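Local coordinates for protein putative ABC transporter subunit, substrate-binding component (Rhodopseudomonas palustris, PDB 4EVR) that probably captures benzoate-type aromatic acids for an ABC transporter, as its substrate-binding component, and binds benzoic acid, at residues 38-43 and 294-299; 88-93 and 111-116; 154-159 and 209-214. All coordinates share one frame; numbering follows the deposited sequence.

Contact 1: residues 38-43 and 294-299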
# COMPACT_ATOMS: atom_id res chain seq x y z
N ARG A 38 -8.19 -10.61 3.55
CA ARG A 38 -9.38 -11.01 2.74
C ARG A 38 -8.98 -11.28 1.29
O ARG A 38 -9.38 -12.29 0.74
CB ARG A 38 -10.44 -9.93 2.74
CG ARG A 38 -11.28 -9.91 4.09
CD ARG A 38 -12.20 -8.71 4.11
NE ARG A 38 -13.23 -8.88 5.12
CZ ARG A 38 -14.24 -8.05 5.31
NH1 ARG A 38 -14.34 -6.93 4.61
NH2 ARG A 38 -15.22 -8.38 6.14
N GLY A 39 -8.11 -10.42 0.74
CA GLY A 39 -7.62 -10.56 -0.65
C GLY A 39 -6.90 -11.86 -0.82
O GLY A 39 -7.19 -12.63 -1.74
N LEU A 40 -5.95 -12.15 0.12
CA LEU A 40 -5.23 -13.43 0.07
C LEU A 40 -6.09 -14.63 0.19
O LEU A 40 -5.93 -15.59 -0.56
CB LEU A 40 -4.26 -13.47 1.24
CG LEU A 40 -2.99 -12.78 1.05
CD1 LEU A 40 -2.32 -12.61 2.42
CD2 LEU A 40 -2.04 -13.70 0.16
N GLU A 41 -6.94 -14.65 1.22
CA GLU A 41 -7.80 -15.83 1.43
C GLU A 41 -8.75 -16.03 0.31
O GLU A 41 -9.07 -17.16 -0.05
CB GLU A 41 -8.56 -15.69 2.71
CG GLU A 41 -7.64 -15.77 3.93
CD GLU A 41 -8.33 -15.53 5.24
OE1 GLU A 41 -9.35 -14.80 5.24
OE2 GLU A 41 -7.81 -16.00 6.28
N LEU A 42 -9.27 -14.95 -0.26
CA LEU A 42 -10.18 -15.11 -1.39
C LEU A 42 -9.47 -15.71 -2.57
O LEU A 42 -10.06 -16.53 -3.26
CB LEU A 42 -10.75 -13.74 -1.79
CG LEU A 42 -11.94 -13.77 -2.81
CD1 LEU A 42 -13.24 -14.24 -2.15
CD2 LEU A 42 -12.15 -12.40 -3.29
N TYR A 43 -8.23 -15.30 -2.82
CA TYR A 43 -7.42 -15.87 -3.93
C TYR A 43 -7.16 -17.37 -3.70
O TYR A 43 -7.37 -18.18 -4.62
CB TYR A 43 -6.11 -15.13 -4.11
CG TYR A 43 -5.37 -15.69 -5.32
CD1 TYR A 43 -5.82 -15.45 -6.61
CD2 TYR A 43 -4.34 -16.61 -5.16
CE1 TYR A 43 -5.24 -16.07 -7.71
CE2 TYR A 43 -3.70 -17.18 -6.26
CZ TYR A 43 -4.18 -16.94 -7.53
OH TYR A 43 -3.60 -17.57 -8.62
N TRP A 294 -4.59 -9.88 -2.86
CA TRP A 294 -4.96 -10.79 -3.95
C TRP A 294 -3.72 -11.07 -4.85
O TRP A 294 -3.40 -12.19 -5.17
CB TRP A 294 -6.12 -10.20 -4.77
CG TRP A 294 -6.51 -10.93 -6.00
CD1 TRP A 294 -6.08 -10.67 -7.26
CD2 TRP A 294 -7.56 -11.91 -6.14
NE1 TRP A 294 -6.74 -11.48 -8.17
CE2 TRP A 294 -7.64 -12.26 -7.50
CE3 TRP A 294 -8.39 -12.57 -5.23
CZ2 TRP A 294 -8.62 -13.13 -8.00
CZ3 TRP A 294 -9.31 -13.47 -5.71
CH2 TRP A 294 -9.46 -13.71 -7.10
N ASP A 295 -3.01 -10.01 -5.20
CA ASP A 295 -1.82 -10.08 -6.05
C ASP A 295 -0.59 -10.70 -5.36
O ASP A 295 0.22 -11.35 -6.05
CB ASP A 295 -1.49 -8.72 -6.65
CG ASP A 295 -2.47 -8.27 -7.69
OD1 ASP A 295 -3.07 -9.14 -8.36
OD2 ASP A 295 -2.53 -7.04 -7.96
N ALA A 296 -0.51 -10.62 -4.03
CA ALA A 296 0.52 -11.36 -3.26
C ALA A 296 0.22 -12.86 -3.39
O ALA A 296 1.11 -13.64 -3.56
CB ALA A 296 0.53 -10.91 -1.83
N GLY A 297 -1.06 -13.21 -3.38
CA GLY A 297 -1.50 -14.58 -3.61
C GLY A 297 -1.13 -15.03 -5.01
O GLY A 297 -0.57 -16.12 -5.15
N GLN A 298 -1.39 -14.20 -6.05
CA GLN A 298 -1.04 -14.54 -7.41
C GLN A 298 0.46 -14.72 -7.58
O GLN A 298 0.91 -15.63 -8.30
CB GLN A 298 -1.52 -13.46 -8.40
CG GLN A 298 -3.03 -13.25 -8.40
CD GLN A 298 -3.51 -12.80 -9.72
OE1 GLN A 298 -3.74 -13.60 -10.57
NE2 GLN A 298 -3.71 -11.48 -9.88
N LEU A 299 1.24 -13.84 -6.93
CA LEU A 299 2.70 -13.89 -7.02
C LEU A 299 3.28 -15.17 -6.36
O LEU A 299 4.11 -15.86 -6.96
CB LEU A 299 3.28 -12.61 -6.35
CG LEU A 299 4.78 -12.49 -6.50
CD1 LEU A 299 5.19 -12.39 -7.96
CD2 LEU A 299 5.30 -11.29 -5.78
O HOH W 1 -2.61 -16.15 -10.84
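An edge-to-face aromatic pair, Tyr43 on Trp294, sits at a helix-helix crossing in one lobe of this periplasmic binding protein. The two segments run the same general way at 45°, and their axes approach to 7.5 Å because glycines stand where they meet. Gly39 brings its CA within 4.2 Å of Trp294 CA, and a side chain on Gly39 would collide with Trp294 N; one on Gly297 would strike the Tyr43 ring.

The tyrosine swings away from its own backbone N (chi1 -176°), which carries CD1 to a point over the centre of the indole, with the planes 81° apart. On the same helix, Leu42 sets CD2 3.9 Å from Trp294 CZ3. The Tyr43 ring is in turn covered on one face by Gln298, whose CG makes a CH-pi contact 4.0 Å from the centroid of the Tyr43 ring. Beyond this, one water donates to both Tyr43 OH and Gln298 OE1, while Asp301 also hydrogen-bonds the Tyr43 hydroxyl. The amide of Gln298 is kept from turning by NE2, which gives a bond of 2.9 Å to Asp295 OD1, nearly in the amide plane, and another to Ala327 O. Leu40 adds a contact, CD2 3.7 Å from Gly297 N.

Around the crossing, helix 269-282 supplies Glu270 for Trp294 NE1 and packs against Leu42, and strand 326-328 lies against Asp295 and Gln298.

Contact 2: residues 88-93 and 111-116. With BEZ (benzoic acid), chain B.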
# COMPACT_ATOMS: atom_id res chain seq x y z
N GLY A 88 4.13 -9.77 4.70
CA GLY A 88 3.83 -8.58 5.52
C GLY A 88 4.66 -7.37 5.15
O GLY A 88 5.64 -7.51 4.44
N THR A 89 4.37 -6.16 5.62
CA THR A 89 3.25 -5.79 6.47
C THR A 89 2.73 -4.44 5.96
O THR A 89 3.04 -4.04 4.84
CB THR A 89 3.67 -5.77 7.95
OG1 THR A 89 2.47 -5.48 8.70
CG2 THR A 89 4.72 -4.80 8.21
N VAL A 90 1.91 -3.81 6.74
CA VAL A 90 1.30 -2.52 6.38
C VAL A 90 2.20 -1.33 6.74
O VAL A 90 2.37 -0.49 5.87
CB VAL A 90 -0.09 -2.36 7.02
CG1 VAL A 90 -0.60 -0.96 6.90
CG2 VAL A 90 -1.04 -3.35 6.42
N HIS A 91 2.69 -1.22 7.98
CA HIS A 91 3.42 -0.06 8.50
C HIS A 91 4.88 -0.14 8.07
O HIS A 91 5.56 -1.12 8.32
CB HIS A 91 3.27 0.02 10.03
CG HIS A 91 3.90 1.18 10.73
ND1 HIS A 91 5.26 1.33 10.80
CD2 HIS A 91 3.31 2.18 11.43
CE1 HIS A 91 5.46 2.39 11.58
NE2 HIS A 91 4.30 2.88 12.03
N SER A 92 5.35 0.89 7.37
CA SER A 92 6.73 0.92 6.84
C SER A 92 7.83 0.75 7.89
O SER A 92 8.91 0.26 7.55
CB SER A 92 7.00 2.23 6.11
OG SER A 92 6.55 2.23 4.77
N GLY A 93 7.63 1.20 9.12
CA GLY A 93 8.68 1.02 10.16
C GLY A 93 8.75 -0.43 10.57
O GLY A 93 9.81 -1.05 10.57
N VAL A 111 5.89 -8.25 0.41
CA VAL A 111 5.41 -7.03 1.06
C VAL A 111 4.12 -6.60 0.38
O VAL A 111 4.19 -6.19 -0.78
CB VAL A 111 6.46 -5.91 1.02
CG1 VAL A 111 5.95 -4.68 1.75
CG2 VAL A 111 7.74 -6.42 1.67
N PRO A 112 2.95 -6.73 1.05
CA PRO A 112 1.66 -6.48 0.38
C PRO A 112 1.11 -5.05 0.63
O PRO A 112 -0.02 -4.76 0.32
CB PRO A 112 0.78 -7.55 1.00
CG PRO A 112 1.19 -7.54 2.43
CD PRO A 112 2.73 -7.31 2.38
N ASN A 113 1.90 -4.15 1.29
CA ASN A 113 1.51 -2.77 1.42
C ASN A 113 2.66 -1.86 1.67
O ASN A 113 2.88 -0.96 0.89
CB ASN A 113 0.50 -2.51 2.52
CG ASN A 113 0.04 -1.08 2.50
OD1 ASN A 113 -0.62 -0.62 1.56
ND2 ASN A 113 0.49 -0.26 3.44
N ALA A 114 3.35 -2.03 2.80
CA ALA A 114 4.38 -1.08 3.25
C ALA A 114 5.21 -0.54 2.10
O ALA A 114 5.87 -1.28 1.41
CB ALA A 114 5.28 -1.75 4.26
N GLY A 115 5.16 0.76 1.90
CA GLY A 115 5.86 1.41 0.78
C GLY A 115 7.25 1.90 1.08
O GLY A 115 7.84 2.54 0.22
N ALA A 116 7.83 1.54 2.24
CA ALA A 116 9.17 2.01 2.61
C ALA A 116 10.11 1.98 1.38
O ALA A 116 10.29 0.92 0.77
CB ALA A 116 9.74 1.15 3.73
C BEZ B . 3.16 2.58 5.14
O1 BEZ B . 4.04 2.20 4.31
O2 BEZ B . 3.39 2.76 6.37
C1 BEZ B . 1.73 2.72 4.73
C2 BEZ B . 0.70 2.57 5.67
C3 BEZ B . -0.63 2.69 5.28
C4 BEZ B . -0.88 3.02 3.94
C5 BEZ B . 0.16 3.17 3.01
C6 BEZ B . 1.47 3.01 3.38
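Asn113 lays its carboxamide obliquely against Val90, with ND2 3.7 Å from Val90 CG1, where loops leave neighbouring parallel strands. These segments run on from the C-terminal ends of the strands of a beta-alpha-beta crossover, strand 85-88 to helix 92-105 to strand 109-111, and form part of the benzoic acid site.

The side chain extends away from its own N (chi1 -174°), which turns Asn113 ND2 to Val90 O at 3.1 Å; the acceptor oxygen lies in the amide plane, though ND2 is tilted from the carbonyl plane, and Gln292 holds OD1. Asn113 ND2 stands 3.4 Å from C6 of the benzoic acid. Replacing the amide with an alanine's methyl is likely to leave Val90 O and Gln292 without this partner and the ring less closely walled. Next along the chain, Ala114 N bonds Thr89 O at 2.9 Å.

The ligand carboxylate is gripped from both segments and by Tyr161. Gly115 N donates to O1 of the benzoic acid at 3.0 Å. The helix opens at His91, the N-cap, whose ND1 accepts from Gly93 N; Ser92 OG donates to ligand O1 at 2.6 Å and Ser92 N to ligand O2 at 2.9 Å.

Contact 3: residues 154-159 and 209-214. With BEZ (benzoic acid), chain B.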
# COMPACT_ATOMS: atom_id res chain seq x y z
N ALA A 154 1.13 24.76 -1.00
CA ALA A 154 0.63 23.65 -0.18
C ALA A 154 1.08 23.66 1.23
O ALA A 154 2.13 24.14 1.55
CB ALA A 154 1.06 22.34 -0.80
N VAL A 155 0.26 23.04 2.10
CA VAL A 155 0.58 22.64 3.45
C VAL A 155 0.49 21.14 3.43
O VAL A 155 -0.48 20.64 2.89
CB VAL A 155 -0.37 23.27 4.52
CG1 VAL A 155 -0.32 22.52 5.84
CG2 VAL A 155 -0.06 24.73 4.72
N THR A 156 1.48 20.40 3.97
CA THR A 156 1.39 18.93 4.08
C THR A 156 1.01 18.56 5.52
O THR A 156 1.30 19.32 6.48
CB THR A 156 2.66 18.22 3.63
OG1 THR A 156 3.67 18.37 4.62
CG2 THR A 156 3.16 18.75 2.27
N VAL A 157 0.29 17.46 5.68
CA VAL A 157 -0.10 16.99 7.01
C VAL A 157 0.04 15.45 7.00
O VAL A 157 -0.55 14.80 6.16
CB VAL A 157 -1.51 17.38 7.49
CG1 VAL A 157 -1.66 17.05 9.01
CG2 VAL A 157 -1.77 18.82 7.25
N THR A 158 0.76 14.88 7.95
CA THR A 158 0.86 13.41 8.02
C THR A 158 1.36 12.99 9.39
O THR A 158 1.61 13.81 10.23
CB THR A 158 1.80 12.88 6.89
OG1 THR A 158 1.70 11.47 6.79
CG2 THR A 158 3.21 13.26 7.09
N TRP A 159 1.57 11.69 9.55
CA TRP A 159 2.17 11.11 10.76
C TRP A 159 3.71 11.13 10.68
O TRP A 159 4.31 11.01 9.57
CB TRP A 159 1.69 9.67 10.94
CG TRP A 159 0.30 9.57 11.51
CD1 TRP A 159 -0.17 10.17 12.63
CD2 TRP A 159 -0.73 8.67 11.08
NE1 TRP A 159 -1.41 9.66 12.96
CE2 TRP A 159 -1.78 8.74 12.02
CE3 TRP A 159 -0.86 7.77 10.00
CZ2 TRP A 159 -2.97 8.01 11.88
CZ3 TRP A 159 -1.99 7.00 9.90
CH2 TRP A 159 -3.04 7.13 10.82
N CYS A 209 -4.06 24.44 -1.26
CA CYS A 209 -4.30 22.99 -1.16
C CYS A 209 -3.63 22.43 0.04
O CYS A 209 -2.67 23.00 0.54
CB CYS A 209 -3.83 22.25 -2.42
SG CYS A 209 -2.05 22.44 -2.75
N VAL A 210 -4.13 21.27 0.49
CA VAL A 210 -3.57 20.44 1.54
C VAL A 210 -3.29 19.05 0.95
O VAL A 210 -4.15 18.50 0.25
CB VAL A 210 -4.52 20.35 2.77
CG1 VAL A 210 -4.03 19.28 3.73
CG2 VAL A 210 -4.61 21.69 3.46
N TYR A 211 -2.10 18.53 1.21
CA TYR A 211 -1.65 17.18 0.86
C TYR A 211 -1.55 16.46 2.15
O TYR A 211 -0.75 16.88 2.98
CB TYR A 211 -0.32 17.24 0.16
CG TYR A 211 0.31 15.92 -0.13
CD1 TYR A 211 -0.01 15.22 -1.28
CD2 TYR A 211 1.25 15.38 0.73
CE1 TYR A 211 0.61 14.00 -1.57
CE2 TYR A 211 1.86 14.15 0.46
CZ TYR A 211 1.56 13.48 -0.71
OH TYR A 211 2.22 12.31 -1.05
N ALA A 212 -2.34 15.41 2.36
CA ALA A 212 -2.35 14.66 3.57
C ALA A 212 -2.10 13.19 3.30
O ALA A 212 -2.67 12.65 2.36
CB ALA A 212 -3.70 14.77 4.27
N PHE A 213 -1.26 12.57 4.11
CA PHE A 213 -1.19 11.13 4.15
C PHE A 213 -1.67 10.67 5.53
O PHE A 213 -1.03 10.92 6.60
CB PHE A 213 0.20 10.56 3.82
CG PHE A 213 0.29 9.07 4.17
CD1 PHE A 213 -0.60 8.16 3.62
CD2 PHE A 213 1.07 8.62 5.25
CE1 PHE A 213 -0.58 6.81 4.01
CE2 PHE A 213 1.03 7.31 5.68
CZ PHE A 213 0.16 6.42 5.11
N PHE A 214 -2.79 9.96 5.50
CA PHE A 214 -3.32 9.18 6.63
C PHE A 214 -3.92 7.93 5.98
O PHE A 214 -4.12 7.93 4.78
CB PHE A 214 -4.34 9.92 7.51
CG PHE A 214 -3.74 11.11 8.23
CD1 PHE A 214 -2.95 10.94 9.35
CD2 PHE A 214 -3.95 12.40 7.77
CE1 PHE A 214 -2.38 12.04 9.98
CE2 PHE A 214 -3.38 13.48 8.41
CZ PHE A 214 -2.58 13.28 9.50
C BEZ B . 3.16 2.58 5.14
O1 BEZ B . 4.04 2.20 4.31
O2 BEZ B . 3.39 2.76 6.37
C1 BEZ B . 1.73 2.72 4.73
C2 BEZ B . 0.70 2.57 5.67
C3 BEZ B . -0.63 2.69 5.28
C4 BEZ B . -0.88 3.02 3.94
C5 BEZ B . 0.16 3.17 3.01
C6 BEZ B . 1.47 3.01 3.38
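Val157 stands beside Ala212 in register, and the pairing illustrates how neighbouring parallel strands mesh. The alanine methyl keeps low between Val210 and Phe214, and Val157 reaches both from the next strand: CG2 leans back to Val210 CG1 at 4.2 Å, and CG1 leans forward to Phe214 CZ at 3.9 Å. The bump that counts most for shape is Phe214, which wedges its edge into the face of Trp159, planes at 85°, with CD1 above the centre of the indole and 3.6 Å from Trp159 CD2. Trp159 NE1 is anchored by Asp192 O.

On the face bearing Ala154, Thr156, Cys209 and Tyr211, the little Ala154 takes the thiol of Cys209 alongside, CB to SG 3.7 Å, with SG held between its backbone N and carbonyl carbon (chi1 60°). Thr156 only brushes the Tyr211 ring with CG2; its hydroxyl is turned to Asp185, while the tyrosine ring stacks on Phe171.

Between these side-chain layers, alternating backbone bonds join the strands, from a weak one at Val155 N to Cys209 O through to Phe213 N on Val157 O. Trp159 N, 4.0 Å from Phe213 O, finds no partner in the model, and Thr158 OG1 donates to that carbonyl oxygen instead, at 2.8 Å. The same hydroxyl lies at the edge of the Phe213 ring, whose CZ comes 3.7 Å from C4 of the benzoic acid, again near the ring plane.

Helix 162-177 covers the Thr156 and Tyr211 face, helix 196-205 the valine face. Two neighbouring parallel strands between helical layers, with the ligand near their C-terminal ends, form an arrangement characteristic of the alpha/beta lobes of periplasmic binding proteins.

Overall arrangement
From the N terminus, helix 30-46 contributes the first half of contact 1, which stays open for 250 residues. Within that span the chain first closes contact 2, a short loop that carries helix 92-105 between strands 85-88 and 109-111 of the first sheet. It then passes to the other sheet, where contact 3 closes a longer loop holding two helices and strand 181-188. Contacts 2 and 3 therefore follow one another in series, and both lie inside the loop that helix 288-306 finally closes by returning to helix 30-46. Contacts 1 and 3 have centres about 31 Å apart, on opposite sides of the chain's centre; benzoic acid, touched by contacts 2 and 3, bridges the two lobes.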